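ACYL carrier protein ACPA (Mycobacterium tuberculosis, PDB 2CGQ) probably acts as an acyl carrier protein, holding acyl intermediates as thioesters on a phosphopantetheine arm attached to its four-helix domain. Local coordinates at residues E29-T34 with D71-A76. Numbering follows the deposited sequence.
Sequences EAINAT and DEFDIA
Phe73 pushes the far end of its ring into the notch between Ala30 and Ile31, meeting both obliquely. Its CZ lies 4.0 Å from Ala30 CB, and its CE2 the same 4.0 Å from Ile31 CG1, with the isoleucine side chain crossing the phenylalanine at about a right angle. Ile31 can offer CG1 to the ring because that branch stands beside its backbone N, anti to the carbonyl carbon (chi1 -67°); the Ile31 side chain, buried, also touches Val91, Tyr92 and Val95 of helix 88-96. Phe73 also touches Val95, so this small apolar cluster joins three helices. Such packing illustrates how an acyl carrier protein builds its compact helical bundle: helix 27-39 packs here against the last turn of helix 59-73, whose helical path ends as Asp74 takes a positive phi. Next to the apolar cluster the same interface turns polar. Glu72 reaches across as an extended chain, its CG anti to the backbone N (chi1 -179°), which carries the carboxylate up to helix 27-39. There Thr34 OG1 donates a short hydrogen bond of 2.6 Å to Glu72 OE2, approaching on the syn side and 18° out of the carboxylate plane. The other oxygen is engaged through water: a single molecule donates to Glu72 OE1 at 2.6 Å and to Ala30 O at 2.8 Å. That carbonyl also accepts the helical bond from Thr34 N, at 3.0 Å, so the water adds a second donor to a backbone acceptor already in use. With each carboxylate oxygen gripped by a different donor, rotation of the group about its last bond is probably restricted, while Thr34, itself buried, also packs on Glu68 and Leu69 of helix 59-73.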
loop_
_atom_site.group_PDB
_atom_site.type_symbol
_atom_site.label_atom_id
_atom_site.label_comp_id
_atom_site.label_asym_id
_atom_site.label_seq_id
_atom_site.Cartn_x
_atom_site.Cartn_y
_atom_site.Cartn_z
ATOM N N GLU A 29 0.511 7.855 -7.518
ATOM C CA GLU A 29 1.152 8.922 -6.735
ATOM C C GLU A 29 0.539 9.053 -5.354
ATOM O O GLU A 29 1.244 9.266 -4.369
ATOM C CB GLU A 29 1.072 10.271 -7.455
ATOM C CG GLU A 29 2.100 10.396 -8.556
ATOM C CD GLU A 29 1.949 11.711 -9.312
ATOM O OE1 GLU A 29 1.580 11.668 -10.517
ATOM O OE2 GLU A 29 2.120 12.777 -8.662
ATOM N N ALA A 30 -0.784 8.959 -5.290
ATOM C CA ALA A 30 -1.493 8.980 -4.019
ATOM C C ALA A 30 -1.151 7.788 -3.155
ATOM O O ALA A 30 -0.975 7.910 -1.937
ATOM C CB ALA A 30 -2.966 9.031 -4.254
ATOM N N ILE A 31 -1.037 6.605 -3.765
ATOM C CA ILE A 31 -0.695 5.428 -2.962
ATOM C C ILE A 31 0.716 5.591 -2.422
ATOM O O ILE A 31 0.980 5.262 -1.257
ATOM C CB ILE A 31 -0.887 4.123 -3.760
ATOM C CG1 ILE A 31 -2.392 3.921 -4.035
ATOM C CG2 ILE A 31 -0.260 2.963 -3.034
ATOM C CD1 ILE A 31 -2.674 2.827 -5.092
ATOM N N ASN A 32 1.631 6.105 -3.256
ATOM C CA ASN A 32 3.014 6.352 -2.830
ATOM C C ASN A 32 3.063 7.317 -1.681
ATOM O O ASN A 32 3.787 7.089 -0.707
ATOM C CB ASN A 32 3.875 6.895 -3.969
ATOM C CG ASN A 32 4.050 5.920 -5.087
ATOM O OD1 ASN A 32 3.798 4.697 -4.945
ATOM N ND2 ASN A 32 4.523 6.435 -6.222
ATOM N N ALA A 33 2.293 8.398 -1.776
ATOM C CA ALA A 33 2.237 9.399 -0.683
ATOM C C ALA A 33 1.768 8.750 0.632
ATOM O O ALA A 33 2.333 9.060 1.680
ATOM C CB ALA A 33 1.324 10.534 -1.061
ATOM N N THR A 34 0.763 7.869 0.566
ATOM C CA THR A 34 0.242 7.191 1.770
ATOM C C THR A 34 1.322 6.274 2.346
ATOM O O THR A 34 1.567 6.220 3.575
ATOM C CB THR A 34 -1.056 6.433 1.403
ATOM O OG1 THR A 34 -2.057 7.444 1.045
ATOM C CG2 THR A 34 -1.554 5.544 2.564
ATOM N N ASP A 71 -10.007 3.864 3.673
ATOM C CA ASP A 71 -10.614 5.138 4.009
ATOM C C ASP A 71 -10.364 6.214 2.940
ATOM O O ASP A 71 -11.230 7.056 2.694
ATOM C CB ASP A 71 -10.076 5.639 5.359
ATOM C CG ASP A 71 -10.724 4.928 6.562
ATOM O OD1 ASP A 71 -11.901 4.511 6.427
ATOM O OD2 ASP A 71 -10.072 4.832 7.637
ATOM N N GLU A 72 -9.149 6.245 2.398
ATOM C CA GLU A 72 -8.745 7.277 1.422
ATOM C C GLU A 72 -9.529 7.166 0.147
ATOM O O GLU A 72 -9.947 8.160 -0.438
ATOM C CB GLU A 72 -7.254 7.180 1.112
ATOM C CG GLU A 72 -6.764 8.229 0.118
ATOM C CD GLU A 72 -5.251 8.233 -0.037
ATOM O OE1 GLU A 72 -4.734 9.185 -0.685
ATOM O OE2 GLU A 72 -4.597 7.273 0.478
ATOM N N PHE A 73 -9.712 5.948 -0.307
ATOM C CA PHE A 73 -10.330 5.688 -1.601
ATOM C C PHE A 73 -11.776 5.256 -1.479
ATOM O O PHE A 73 -12.438 5.134 -2.508
ATOM C CB PHE A 73 -9.527 4.676 -2.405
ATOM C CG PHE A 73 -8.244 5.221 -2.934
ATOM C CD1 PHE A 73 -8.217 5.961 -4.110
ATOM C CD2 PHE A 73 -7.070 4.983 -2.277
ATOM C CE1 PHE A 73 -6.973 6.453 -4.630
ATOM C CE2 PHE A 73 -5.856 5.485 -2.712
ATOM C CZ PHE A 73 -5.787 6.240 -3.902
ATOM N N ASP A 74 -12.285 5.123 -0.256
ATOM C CA ASP A 74 -13.631 4.589 0.006
ATOM C C ASP A 74 -13.817 3.248 -0.702
ATOM O O ASP A 74 -14.802 3.015 -1.464
ATOM C CB ASP A 74 -14.767 5.576 -0.338
ATOM C CG ASP A 74 -16.103 5.242 0.437
ATOM O OD1 ASP A 74 -17.185 5.756 0.003
ATOM O OD2 ASP A 74 -16.033 4.457 1.471
ATOM N N ILE A 75 -12.872 2.357 -0.431
ATOM C CA ILE A 75 -12.909 1.010 -0.967
ATOM C C ILE A 75 -12.825 0.014 0.183
ATOM O O ILE A 75 -12.720 0.382 1.359
ATOM C CB ILE A 75 -11.779 0.790 -2.010
ATOM C CG1 ILE A 75 -10.410 0.870 -1.374
ATOM C CG2 ILE A 75 -11.886 1.844 -3.160
ATOM C CD1 ILE A 75 -9.292 0.579 -2.278
ATOM N N ALA A 76 -12.898 -1.259 -0.187
ATOM C CA ALA A 76 -12.721 -2.381 0.736
ATOM C C ALA A 76 -11.807 -3.380 0.100
ATOM O O ALA A 76 -11.933 -3.683 -1.083
ATOM C CB ALA A 76 -14.078 -3.000 1.066
HETATM O O HOH W 1 -2.333 10.059 -0.734
#